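Local structure of hypothetical protein (Pseudomonas aeruginosa, 2H9F) at residues H83-L88 with A119-P124; F115-G120 with G155-T160; A330-L335 with G368-T373; V348-P353 with L357-E362; P31-C34 with E39-D42. The protein is probably a PrpF-family methylaconitate isomerase, interconverting isomers of the unsaturated tricarboxylate methylaconitate. One frame throughout, in Å; residues are numbered along the deposited sequence. Where two conformers were deposited one is given.

Interactions 1 and 2 lie in the same part of the fold and share Ala119 and Gly120 at the end of helix 106-118. Interaction 1 is buried and bridged by two waters, while interaction 2 is only partly buried and borders the second subunit. Interactions 3 and 4 form another neighbouring pair, in which strands 355-366 and 369-386 follow each other. Interaction 4 is a hydrogen-bonded hairpin with a sulfate at one face; interaction 3 has no hydrogen bond across it and rests on a tryptophan face. Interaction 5 is peripheral. It closes a short loop before helix 39-49 with an arginine-to-carbonyl grip, and its Arg41 packs on Leu88 of interaction 1.

Interaction 1 (H83-L88 with A119-P124); sequences HDVDYL and AGLVDP
Val85 and Leu121 meet at about a right angle. The touching atom of Val85 is CG1, which stands 3.7 Å from Leu121 CB. Leu121 CD1 passes the same methyl at 4.2 Å. Val85 carries CG1 on the side of its own backbone N (chi1 -67°), and this turns the methyl to Leu121. A branch methyl of Val85 thus meets the CB of Leu121.

Asp84 and Val122 approach at a slant. Asp84 OD1 is 4.2 Å from Val122 CG1, so this is a loose polar-to-methyl contact. The carboxylate has its main partner elsewhere, in a salt bridge from OD1 to Arg136.

No direct hydrogen bond spans the segments. Two waters do the polar work. The first donates to Asp84 OD1 at 2.6 Å and accepts from Asp123 N at 2.8 Å. The second donates both its hydrogens, one to Asp84 O at 2.7 Å and one to Leu121 O at 2.9 Å. Asp84 O and Leu121 O are 3.9 Å apart and cannot bond each other, so the water joins two acceptors. Leu121 O also receives Lys77 NZ.

Just before the contact, Gly120, with positive phi, forms a Schellman motif after helix 106-118, and Leu121 and Val122 follow it. Val85 also packs on Ala116 of that helix. The touching residues are buried, so their polar groups need partners inside the protein. Water supplies some of them, and the positive charges of Arg136 and Lys77 probably offset the acceptors gathered here.

Interaction 2 (F115-G120 with G155-T160); sequences FALHAG and GQVQET
Val157 wedges between Leu117 and His118 at the end of helix 106-118, and this is the tight part of the contact. Its CG2 lies 3.5 Å from Leu117 CB and 3.7 Å from Leu117 CD1. The same methyl makes a CH-pi contact over one face of the His118 ring, off toward the rim, with Val157 CG2 4.0 Å from the ring centroid. Val157 CB comes 3.5 Å from His118 CE1. Val157 CG2 points that way because it lies beside its own backbone N, while CG1 is anti to that N (chi1 172°). His118 was modelled in two conformers, so its ring contacts are less certain than those of Leu117.

The other side is looser. Glu159 OE2 remains 4.0 Å from His118 NE2, without a direct bond. A water donates to Glu159 OE2 at 2.7 Å, but its approach to His118 NE2 is unusually short and doubtful. Glu159 is held chiefly from elsewhere: OE1 meets Gln7 and Arg390 of the second subunit, and OE2 accepts from Ile383 N.

The contact places strand 156-157 against the last turn of helix 106-118. Leu117 and Val157 both also touch Val150 of strand 144-153, and Leu117 continues onto Cys133 and Val135 of strand 131-139.

Interaction 3 (A330-L335 with G368-T373); sequences AIPGTL and GEWTVT
Ile331 carries CG2 anti to its backbone N, with CG1 beside that N (chi1 -68°), and this sets CG2 over the indole of Trp370. Trp370 stands its ring nearly upright on the side chain (chi2 98°), so a broad face meets the isoleucine. The two side chains lie alongside but run in opposing directions.

Ile331 CG2 sits over the middle of the six-membered ring. This CH-pi contact is 3.6 Å from the Trp370 ring centroid to Ile331 CG2, only 17° off the ring normal. The nearest ring atom is Trp370 CE2, 3.5 Å from Ile331 CG2. Ile331 CG1 adds a looser touch to Trp370 CE3 at 4.0 Å. Pro332 comes in obliquely, with CD 4.0 Å from Trp370 CH2. No hydrogen bond joins the segments. Phe193 also meets the Trp370 ring with its plane steeply inclined, and Leu198 touches both Ile331 and Trp370.

Ile331 to Thr334 form a type II beta turn closed by a weak backbone bond. Thr334 is then the N-cap of helix 335-339, its OG1 bonded to Asn337 N. The arrangement is a type II beta turn that leads into an N-capped helix, between helices 319-330 and 335-339, with Ile331 packed by CH-pi contact on a strand tryptophan.

Interaction 4 (V348-P353 with L357-E362); sequences VRFGHP and LRVGAE. With SO4 (sulfate ion), chain G.
Val348 and Val359 bond each other in both directions. Val348 N donates to Val359 O at 2.8 Å, and Val359 N to Val348 O at 2.9 Å. Phe350 and Leu357 repeat the pattern, with Phe350 N to Leu357 O and Leu357 N to Phe350 O both at 3.0 Å. These are the two hydrogen-bonded pairs of an antiparallel beta hairpin. Arg349 and Arg358 form the non-hydrogen-bonded pair between them.

Both arginines put their side chains on the face opposite to the valines. Arg349 starts extended, with CG anti to its backbone N (chi1 -177°), and bends at chi3. Its guanidinium then lies with the CB of Arg358 over one face and a sulfate at its edge. Arg349 NE donates to sulfate O4 at 2.9 Å; its bond to O1, and that from NH2 to O4, are weak. Arg349 NH1 is taken by Thr356 OG1. Arg358 is extended and comes near the sulfate through CD, 3.5 Å from O2, without a hydrogen bond.

The other face is apolar. Phe350 CG takes the crowded position between backbone N and carbonyl carbon (chi1 65°), which lays the ring alongside Leu357. Leu357 CB sits over the ring, and Leu357 CD2 is 3.6 Å from Phe350 CZ. Val359 CG2 meets the ring edge.

The chemistry divides by face. Phe350, Val348 and Val359 make a buried apolar layer that continues onto helix 319-330, while the arginines make a positive face. The sulfate, probably from the crystallisation liquor, suggests that this face can hold an anion.

Interaction 5 (P31-C34 with E39-D42); sequences PESC and EARD
Ala40 and Arg41 meet Ser33 and Cys34 where a short loop folds back on the start of a helix. Residues 32-34 form a 3-10 turn, closed by the bond from Cys34 N to Pro31 O. The chain then loops round into helix 39-49, whose first turn makes the contact.

Ala40 points its methyl at the 3-10 turn. Its CB lies 3.7 Å from Ser33 OG and 4.1 Å from Cys34 SG. Cys34 SG also lies 3.6 Å from Ala40 O, at packing distance. This half of the contact is light van der Waals packing. Ser33 is at the surface, while Cys34 is buried and also touches Leu44 of the helix and Phe396.

Arg41 comes next. Its backbone N donates to a water at 3.0 Å, and that water donates to Ser33 O at 2.9 Å. The side chain runs out with CG anti to its backbone N and then turns about the CG-CD bond (chi3 -75°), which brings the guanidinium round to Cys34 O. The NH1 of Arg41 packs on Leu88. Two bonds on one acceptor should fix how the guanidinium is turned. The carbonyl oxygen of Cys34 lies in the guanidinium plane at its edge, and the two donors come from the same face of the carbonyl, tilted from its plane. Arg41 NE and Arg41 NH2 both donate to Cys34 O, each at 3.0 Å.

Interaction 1 (H83-L88 with A119-P124)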
# COMPACT_ATOMS: atom_id res chain seq x y z
N HIS A 83 -0.05 11.01 33.80
CA HIS A 83 -0.17 10.78 32.38
C HIS A 83 -1.55 11.19 31.89
O HIS A 83 -2.52 11.12 32.62
CB HIS A 83 0.11 9.30 32.09
CG HIS A 83 1.54 8.90 32.31
ND1 HIS A 83 2.03 8.49 33.54
CD2 HIS A 83 2.60 8.89 31.46
CE1 HIS A 83 3.32 8.23 33.42
NE2 HIS A 83 3.69 8.45 32.17
N ASP A 84 -1.61 11.63 30.65
CA ASP A 84 -2.86 12.00 30.00
C ASP A 84 -3.54 10.83 29.30
O ASP A 84 -4.76 10.71 29.40
CB ASP A 84 -2.59 13.11 28.97
CG ASP A 84 -2.07 14.35 29.64
OD1 ASP A 84 -2.79 14.87 30.54
OD2 ASP A 84 -0.92 14.73 29.35
N VAL A 85 -2.79 10.02 28.56
CA VAL A 85 -3.38 8.93 27.78
C VAL A 85 -2.59 7.65 27.91
O VAL A 85 -1.37 7.68 28.05
CB VAL A 85 -3.48 9.31 26.30
CG1 VAL A 85 -4.53 10.48 26.12
CG2 VAL A 85 -2.09 9.64 25.70
N ASP A 86 -3.29 6.52 27.87
CA ASP A 86 -2.66 5.24 27.62
C ASP A 86 -2.69 4.95 26.13
O ASP A 86 -3.71 5.13 25.47
CB ASP A 86 -3.37 4.12 28.36
CG ASP A 86 -3.22 4.21 29.84
OD1 ASP A 86 -2.35 4.98 30.31
OD2 ASP A 86 -3.98 3.52 30.57
N TYR A 87 -1.56 4.46 25.62
CA TYR A 87 -1.32 4.27 24.21
C TYR A 87 -0.94 2.84 23.98
O TYR A 87 0.04 2.34 24.50
CB TYR A 87 -0.22 5.24 23.77
CG TYR A 87 0.54 4.90 22.52
CD1 TYR A 87 -0.11 4.51 21.38
CD2 TYR A 87 1.92 5.02 22.47
CE1 TYR A 87 0.60 4.23 20.22
CE2 TYR A 87 2.65 4.72 21.32
CZ TYR A 87 1.98 4.32 20.20
OH TYR A 87 2.66 4.03 19.03
N LEU A 88 -1.78 2.16 23.21
CA LEU A 88 -1.61 0.75 22.89
C LEU A 88 -1.50 0.61 21.38
O LEU A 88 -2.33 1.15 20.66
CB LEU A 88 -2.83 -0.02 23.40
CG LEU A 88 -2.68 -1.45 23.90
CD1 LEU A 88 -1.61 -1.59 24.96
CD2 LEU A 88 -4.05 -1.92 24.41
N ALA A 119 -9.00 13.52 19.90
CA ALA A 119 -9.94 12.65 20.56
C ALA A 119 -10.56 13.18 21.83
O ALA A 119 -11.43 12.50 22.41
CB ALA A 119 -9.28 11.31 20.86
N GLY A 120 -10.10 14.34 22.30
CA GLY A 120 -10.68 14.96 23.48
C GLY A 120 -10.25 14.27 24.74
O GLY A 120 -10.98 14.30 25.74
N LEU A 121 -9.09 13.62 24.73
CA LEU A 121 -8.72 12.82 25.89
C LEU A 121 -7.82 13.56 26.87
O LEU A 121 -7.48 13.05 27.93
CB LEU A 121 -8.06 11.52 25.44
CG LEU A 121 -8.91 10.52 24.65
CD1 LEU A 121 -8.01 9.47 24.01
CD2 LEU A 121 -9.94 9.89 25.55
N VAL A 122 -7.41 14.77 26.52
CA VAL A 122 -6.52 15.56 27.39
C VAL A 122 -7.30 16.60 28.20
O VAL A 122 -8.15 17.29 27.68
CB VAL A 122 -5.42 16.24 26.56
CG1 VAL A 122 -4.52 17.09 27.46
CG2 VAL A 122 -4.61 15.17 25.83
N ASP A 123 -7.00 16.67 29.49
CA ASP A 123 -7.59 17.68 30.37
C ASP A 123 -7.45 19.05 29.68
O ASP A 123 -6.35 19.46 29.30
CB ASP A 123 -6.84 17.67 31.71
CG ASP A 123 -7.37 18.68 32.73
OD1 ASP A 123 -8.29 19.50 32.43
OD2 ASP A 123 -6.84 18.62 33.87
N PRO A 124 -8.56 19.75 29.48
CA PRO A 124 -8.46 21.05 28.81
C PRO A 124 -7.66 22.10 29.58
O PRO A 124 -7.19 23.07 28.97
CB PRO A 124 -9.91 21.48 28.64
CG PRO A 124 -10.64 20.73 29.67
CD PRO A 124 -9.95 19.41 29.82
O HOH W 1 -5.37 14.82 30.79
O HOH W 2 -6.46 12.45 30.57

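Interaction 2 (F115-G120 with G155-T160)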
# COMPACT_ATOMS: atom_id res chain seq x y z
N PHE A 115 -3.48 12.60 18.24
CA PHE A 115 -4.79 12.00 18.36
C PHE A 115 -5.36 12.19 19.74
O PHE A 115 -6.57 12.32 19.87
CB PHE A 115 -4.71 10.50 18.08
CG PHE A 115 -6.05 9.80 18.07
CD1 PHE A 115 -7.02 10.16 17.15
CD2 PHE A 115 -6.33 8.80 18.97
CE1 PHE A 115 -8.24 9.51 17.13
CE2 PHE A 115 -7.53 8.19 18.96
CZ PHE A 115 -8.48 8.54 18.02
N ALA A 116 -4.51 12.18 20.77
CA ALA A 116 -4.95 12.42 22.14
C ALA A 116 -5.76 13.70 22.20
O ALA A 116 -6.75 13.77 22.91
CB ALA A 116 -3.76 12.54 23.08
N LEU A 117 -5.32 14.72 21.45
CA LEU A 117 -6.02 16.00 21.38
C LEU A 117 -7.24 15.99 20.45
O LEU A 117 -8.30 16.50 20.84
CB LEU A 117 -5.05 17.11 21.00
CG LEU A 117 -3.98 17.44 22.08
CD1 LEU A 117 -2.81 18.21 21.46
CD2 LEU A 117 -4.61 18.24 23.18
N HIS A 118 -7.12 15.39 19.26
CA HIS A 118 -8.29 15.28 18.39
C HIS A 118 -9.39 14.49 19.10
O HIS A 118 -10.55 14.79 18.96
CB HIS A 118 -7.94 14.64 17.05
CG HIS A 118 -6.84 15.34 16.30
ND1 HIS A 118 -6.98 16.60 15.77
CD2 HIS A 118 -5.60 14.92 15.99
CE1 HIS A 118 -5.86 16.92 15.15
NE2 HIS A 118 -5.01 15.91 15.26
N ALA A 119 -9.00 13.52 19.90
CA ALA A 119 -9.94 12.65 20.56
C ALA A 119 -10.56 13.18 21.83
O ALA A 119 -11.43 12.50 22.41
CB ALA A 119 -9.28 11.31 20.86
N GLY A 120 -10.10 14.34 22.30
CA GLY A 120 -10.68 14.96 23.48
C GLY A 120 -10.25 14.27 24.74
O GLY A 120 -10.98 14.30 25.74
N GLY A 155 -6.80 26.54 19.72
CA GLY A 155 -7.29 25.41 20.56
C GLY A 155 -7.30 24.04 19.91
O GLY A 155 -7.69 23.04 20.56
N GLN A 156 -6.80 23.96 18.68
CA GLN A 156 -6.73 22.71 17.93
C GLN A 156 -5.28 22.38 17.55
O GLN A 156 -4.45 23.27 17.45
CB GLN A 156 -7.56 22.82 16.64
CG GLN A 156 -9.08 23.13 16.80
CD GLN A 156 -9.80 22.12 17.70
OE1 GLN A 156 -9.50 20.90 17.70
NE2 GLN A 156 -10.77 22.62 18.47
N VAL A 157 -4.99 21.11 17.31
CA VAL A 157 -3.65 20.68 16.88
C VAL A 157 -3.24 21.48 15.63
O VAL A 157 -4.04 21.62 14.72
CB VAL A 157 -3.62 19.18 16.63
CG1 VAL A 157 -2.31 18.76 16.00
CG2 VAL A 157 -3.83 18.41 17.96
N GLN A 158 -2.04 22.05 15.64
CA GLN A 158 -1.44 22.69 14.47
C GLN A 158 -0.78 21.53 13.70
O GLN A 158 0.22 20.95 14.19
CB GLN A 158 -0.39 23.71 14.90
CG GLN A 158 0.40 24.34 13.73
CD GLN A 158 -0.46 25.12 12.81
OE1 GLN A 158 -1.27 25.92 13.25
NE2 GLN A 158 -0.33 24.87 11.50
N GLU A 159 -1.39 21.13 12.58
CA GLU A 159 -0.91 20.00 11.83
C GLU A 159 0.03 20.39 10.73
O GLU A 159 0.96 19.67 10.41
CB GLU A 159 -2.07 19.27 11.15
CG GLU A 159 -3.10 18.70 12.06
CD GLU A 159 -4.12 17.87 11.29
OE1 GLU A 159 -4.99 18.45 10.57
OE2 GLU A 159 -4.03 16.63 11.41
N THR A 160 -0.24 21.54 10.12
CA THR A 160 0.49 21.94 8.94
C THR A 160 1.72 22.77 9.32
O THR A 160 1.81 23.33 10.42
CB THR A 160 -0.40 22.75 8.04
OG1 THR A 160 -0.91 23.89 8.76
CG2 THR A 160 -1.54 21.88 7.49
O HOH W 3 -3.10 15.59 13.70

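Interaction 3 (A330-L335 with G368-T373)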
# COMPACT_ATOMS: atom_id res chain seq x y z
N ALA A 330 25.57 14.03 24.12
CA ALA A 330 25.19 14.57 25.43
C ALA A 330 26.18 14.21 26.55
O ALA A 330 26.20 14.87 27.60
CB ALA A 330 23.79 14.11 25.79
N ILE A 331 27.00 13.18 26.33
CA ILE A 331 27.88 12.66 27.37
C ILE A 331 29.26 13.28 27.13
O ILE A 331 29.94 12.97 26.15
CB ILE A 331 27.91 11.11 27.44
CG1 ILE A 331 26.56 10.58 27.93
CG2 ILE A 331 28.96 10.60 28.46
CD1 ILE A 331 26.37 9.11 27.75
N PRO A 332 29.65 14.20 28.00
CA PRO A 332 30.86 14.94 27.72
C PRO A 332 32.09 14.07 27.71
O PRO A 332 32.29 13.27 28.62
CB PRO A 332 30.92 15.98 28.84
CG PRO A 332 30.04 15.51 29.84
CD PRO A 332 29.03 14.65 29.25
N GLY A 333 32.91 14.22 26.68
CA GLY A 333 34.15 13.45 26.57
C GLY A 333 34.15 12.43 25.45
O GLY A 333 35.21 11.96 25.05
N THR A 334 32.97 12.04 24.96
CA THR A 334 32.91 11.11 23.83
C THR A 334 33.40 11.82 22.59
O THR A 334 33.44 13.06 22.53
CB THR A 334 31.48 10.55 23.56
OG1 THR A 334 30.65 11.59 23.05
CG2 THR A 334 30.87 9.95 24.81
N LEU A 335 33.77 11.04 21.60
CA LEU A 335 34.23 11.59 20.33
C LEU A 335 33.13 12.38 19.67
O LEU A 335 33.40 13.36 18.98
CB LEU A 335 34.74 10.48 19.39
CG LEU A 335 36.00 9.69 19.76
CD1 LEU A 335 36.39 8.73 18.58
CD2 LEU A 335 37.13 10.67 20.15
N GLY A 368 30.94 6.25 38.12
CA GLY A 368 31.47 6.02 36.77
C GLY A 368 30.41 5.65 35.73
O GLY A 368 30.66 5.75 34.51
N GLU A 369 29.22 5.25 36.22
CA GLU A 369 28.20 4.54 35.42
C GLU A 369 27.12 5.48 34.89
O GLU A 369 26.40 6.11 35.65
CB GLU A 369 27.56 3.46 36.29
CG GLU A 369 27.35 2.12 35.61
CD GLU A 369 26.61 1.11 36.53
OE1 GLU A 369 27.17 0.70 37.59
OE2 GLU A 369 25.45 0.75 36.18
N TRP A 370 27.00 5.55 33.58
CA TRP A 370 26.07 6.45 32.93
C TRP A 370 24.69 5.81 32.75
O TRP A 370 24.59 4.63 32.39
CB TRP A 370 26.63 6.84 31.57
CG TRP A 370 27.77 7.79 31.66
CD1 TRP A 370 29.09 7.48 31.61
CD2 TRP A 370 27.70 9.21 31.81
NE1 TRP A 370 29.86 8.61 31.73
CE2 TRP A 370 29.03 9.69 31.86
CE3 TRP A 370 26.65 10.12 31.90
CZ2 TRP A 370 29.34 11.04 31.98
CZ3 TRP A 370 26.95 11.44 32.03
CH2 TRP A 370 28.29 11.90 32.09
N THR A 371 23.64 6.60 32.98
CA THR A 371 22.25 6.24 32.71
C THR A 371 21.63 7.27 31.79
O THR A 371 21.74 8.47 32.05
CB THR A 371 21.47 6.26 34.00
OG1 THR A 371 22.06 5.32 34.89
CG2 THR A 371 20.03 5.87 33.80
N VAL A 372 20.96 6.82 30.73
CA VAL A 372 20.28 7.75 29.81
C VAL A 372 18.90 8.01 30.37
O VAL A 372 18.15 7.08 30.64
CB VAL A 372 20.15 7.20 28.38
CG1 VAL A 372 19.44 8.24 27.45
CG2 VAL A 372 21.51 6.81 27.83
N THR A 373 18.56 9.27 30.57
CA THR A 373 17.28 9.60 31.16
C THR A 373 16.27 10.08 30.12
O THR A 373 15.05 10.01 30.37
CB THR A 373 17.44 10.67 32.25
OG1 THR A 373 18.08 11.81 31.69
CG2 THR A 373 18.24 10.12 33.43

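Interaction 4 (V348-P353 with L357-E362)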
# COMPACT_ATOMS: atom_id res chain seq x y z
N VAL A 348 21.81 18.36 19.61
CA VAL A 348 22.72 18.68 18.52
C VAL A 348 22.03 18.50 17.18
O VAL A 348 21.20 17.61 17.03
CB VAL A 348 23.98 17.76 18.52
CG1 VAL A 348 24.94 18.11 19.72
CG2 VAL A 348 23.58 16.34 18.48
N ARG A 349 22.38 19.35 16.22
CA ARG A 349 22.01 19.16 14.82
C ARG A 349 23.23 18.67 14.04
O ARG A 349 24.23 19.37 13.92
CB ARG A 349 21.49 20.47 14.22
CG ARG A 349 21.01 20.32 12.78
CD ARG A 349 20.43 21.60 12.24
NE ARG A 349 19.16 21.91 12.87
CZ ARG A 349 18.00 21.32 12.57
NH1 ARG A 349 17.93 20.37 11.63
NH2 ARG A 349 16.89 21.65 13.23
N PHE A 350 23.16 17.45 13.52
CA PHE A 350 24.25 16.89 12.71
C PHE A 350 23.92 16.87 11.21
O PHE A 350 22.74 16.80 10.79
CB PHE A 350 24.68 15.50 13.20
CG PHE A 350 23.64 14.44 13.06
CD1 PHE A 350 22.74 14.19 14.09
CD2 PHE A 350 23.62 13.62 11.94
CE1 PHE A 350 21.76 13.19 13.97
CE2 PHE A 350 22.66 12.61 11.82
CZ PHE A 350 21.73 12.40 12.86
N GLY A 351 24.99 16.96 10.42
CA GLY A 351 24.90 16.97 8.98
C GLY A 351 25.16 15.56 8.53
O GLY A 351 26.19 15.01 8.85
N HIS A 352 24.22 14.97 7.78
CA HIS A 352 24.42 13.64 7.20
C HIS A 352 24.42 13.82 5.68
O HIS A 352 24.29 14.93 5.24
CB HIS A 352 23.37 12.65 7.70
CG HIS A 352 21.96 13.05 7.42
ND1 HIS A 352 21.45 13.15 6.14
CD2 HIS A 352 20.95 13.40 8.25
CE1 HIS A 352 20.19 13.54 6.20
NE2 HIS A 352 19.85 13.68 7.47
N PRO A 353 24.62 12.75 4.88
CA PRO A 353 24.75 12.95 3.44
C PRO A 353 23.63 13.71 2.74
O PRO A 353 23.88 14.39 1.74
CB PRO A 353 24.84 11.52 2.89
CG PRO A 353 25.46 10.77 3.99
CD PRO A 353 24.82 11.33 5.23
N LEU A 357 19.79 16.66 10.88
CA LEU A 357 18.85 16.09 11.83
C LEU A 357 19.18 16.61 13.26
O LEU A 357 20.34 16.57 13.67
CB LEU A 357 19.00 14.58 11.80
CG LEU A 357 17.90 13.65 12.19
CD1 LEU A 357 16.61 14.00 11.60
CD2 LEU A 357 18.31 12.22 11.79
N ARG A 358 18.18 17.09 13.98
CA ARG A 358 18.32 17.52 15.35
C ARG A 358 17.86 16.44 16.32
O ARG A 358 16.69 15.99 16.32
CB ARG A 358 17.49 18.76 15.60
CG ARG A 358 17.77 19.47 16.91
CD ARG A 358 16.68 20.48 17.22
NE ARG A 358 16.74 21.03 18.59
CZ ARG A 358 16.15 20.51 19.68
NH1 ARG A 358 15.42 19.38 19.64
NH2 ARG A 358 16.30 21.14 20.84
N VAL A 359 18.80 16.00 17.14
CA VAL A 359 18.51 15.00 18.15
C VAL A 359 19.01 15.49 19.51
O VAL A 359 19.77 16.45 19.59
CB VAL A 359 19.14 13.64 17.81
CG1 VAL A 359 18.51 13.06 16.54
CG2 VAL A 359 20.68 13.73 17.72
N GLY A 360 18.57 14.83 20.58
CA GLY A 360 18.94 15.23 21.90
C GLY A 360 18.90 14.09 22.87
O GLY A 360 18.31 13.04 22.61
N ALA A 361 19.55 14.32 24.01
CA ALA A 361 19.57 13.34 25.07
C ALA A 361 19.91 14.00 26.39
O ALA A 361 20.49 15.08 26.44
CB ALA A 361 20.56 12.28 24.78
N GLU A 362 19.52 13.32 27.46
CA GLU A 362 20.00 13.62 28.80
C GLU A 362 20.46 12.34 29.43
O GLU A 362 19.88 11.28 29.19
CB GLU A 362 18.92 14.23 29.66
CG GLU A 362 18.65 15.67 29.32
CD GLU A 362 17.66 16.32 30.30
OE1 GLU A 362 17.48 15.78 31.44
OE2 GLU A 362 17.06 17.36 29.91
S SO4 G . 18.68 24.31 15.45
O1 SO4 G . 19.92 23.52 15.55
O2 SO4 G . 17.62 23.72 16.28
O3 SO4 G . 18.98 25.66 15.91
O4 SO4 G . 18.24 24.42 14.06

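Interaction 5 (P31-C34 with E39-D42)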
# COMPACT_ATOMS: atom_id res chain seq x y z
N PRO A 31 -16.48 -1.36 19.83
CA PRO A 31 -17.49 -2.29 20.33
C PRO A 31 -17.18 -2.84 21.70
O PRO A 31 -16.04 -3.02 22.07
CB PRO A 31 -17.47 -3.41 19.30
CG PRO A 31 -16.98 -2.77 18.06
CD PRO A 31 -15.98 -1.76 18.52
N GLU A 32 -18.23 -3.12 22.46
CA GLU A 32 -18.04 -3.44 23.83
C GLU A 32 -17.09 -4.62 23.98
O GLU A 32 -16.24 -4.62 24.85
CB GLU A 32 -19.37 -3.76 24.49
CG GLU A 32 -19.28 -3.91 26.01
CD GLU A 32 -20.60 -4.38 26.67
OE1 GLU A 32 -21.69 -4.33 26.02
OE2 GLU A 32 -20.54 -4.80 27.84
N SER A 33 -17.23 -5.62 23.12
CA SER A 33 -16.35 -6.79 23.21
C SER A 33 -14.88 -6.47 22.96
O SER A 33 -14.01 -7.20 23.40
CB SER A 33 -16.81 -7.88 22.24
OG SER A 33 -16.69 -7.45 20.92
N CYS A 34 -14.61 -5.38 22.25
CA CYS A 34 -13.25 -5.00 21.96
C CYS A 34 -12.64 -3.99 22.95
O CYS A 34 -11.54 -3.47 22.70
CB CYS A 34 -13.21 -4.43 20.54
SG CYS A 34 -13.82 -5.63 19.37
N GLU A 39 -9.45 -11.88 21.95
CA GLU A 39 -9.64 -12.37 20.60
C GLU A 39 -10.56 -11.45 19.77
O GLU A 39 -10.24 -11.18 18.63
CB GLU A 39 -10.12 -13.83 20.66
CG GLU A 39 -10.46 -14.54 19.30
CD GLU A 39 -9.25 -14.92 18.39
OE1 GLU A 39 -8.09 -15.04 18.92
OE2 GLU A 39 -9.49 -15.09 17.14
N ALA A 40 -11.64 -10.90 20.35
CA ALA A 40 -12.54 -10.02 19.58
C ALA A 40 -11.79 -8.82 19.07
O ALA A 40 -11.93 -8.39 17.92
CB ALA A 40 -13.71 -9.59 20.43
N ARG A 41 -10.97 -8.23 19.93
CA ARG A 41 -10.25 -7.01 19.56
C ARG A 41 -9.28 -7.30 18.39
O ARG A 41 -9.16 -6.54 17.42
CB ARG A 41 -9.49 -6.48 20.79
CG ARG A 41 -8.63 -5.29 20.42
CD ARG A 41 -7.81 -4.78 21.58
NE ARG A 41 -8.65 -4.05 22.50
CZ ARG A 41 -8.24 -3.55 23.67
NH1 ARG A 41 -6.98 -3.65 24.06
NH2 ARG A 41 -9.12 -2.89 24.41
N ASP A 42 -8.57 -8.39 18.53
CA ASP A 42 -7.55 -8.84 17.56
C ASP A 42 -8.24 -9.06 16.23
O ASP A 42 -7.82 -8.50 15.21
CB ASP A 42 -6.86 -10.12 18.12
CG ASP A 42 -5.78 -9.81 19.17
OD1 ASP A 42 -5.71 -8.66 19.66
OD2 ASP A 42 -5.01 -10.74 19.52
O HOH W 4 -11.38 -8.31 22.93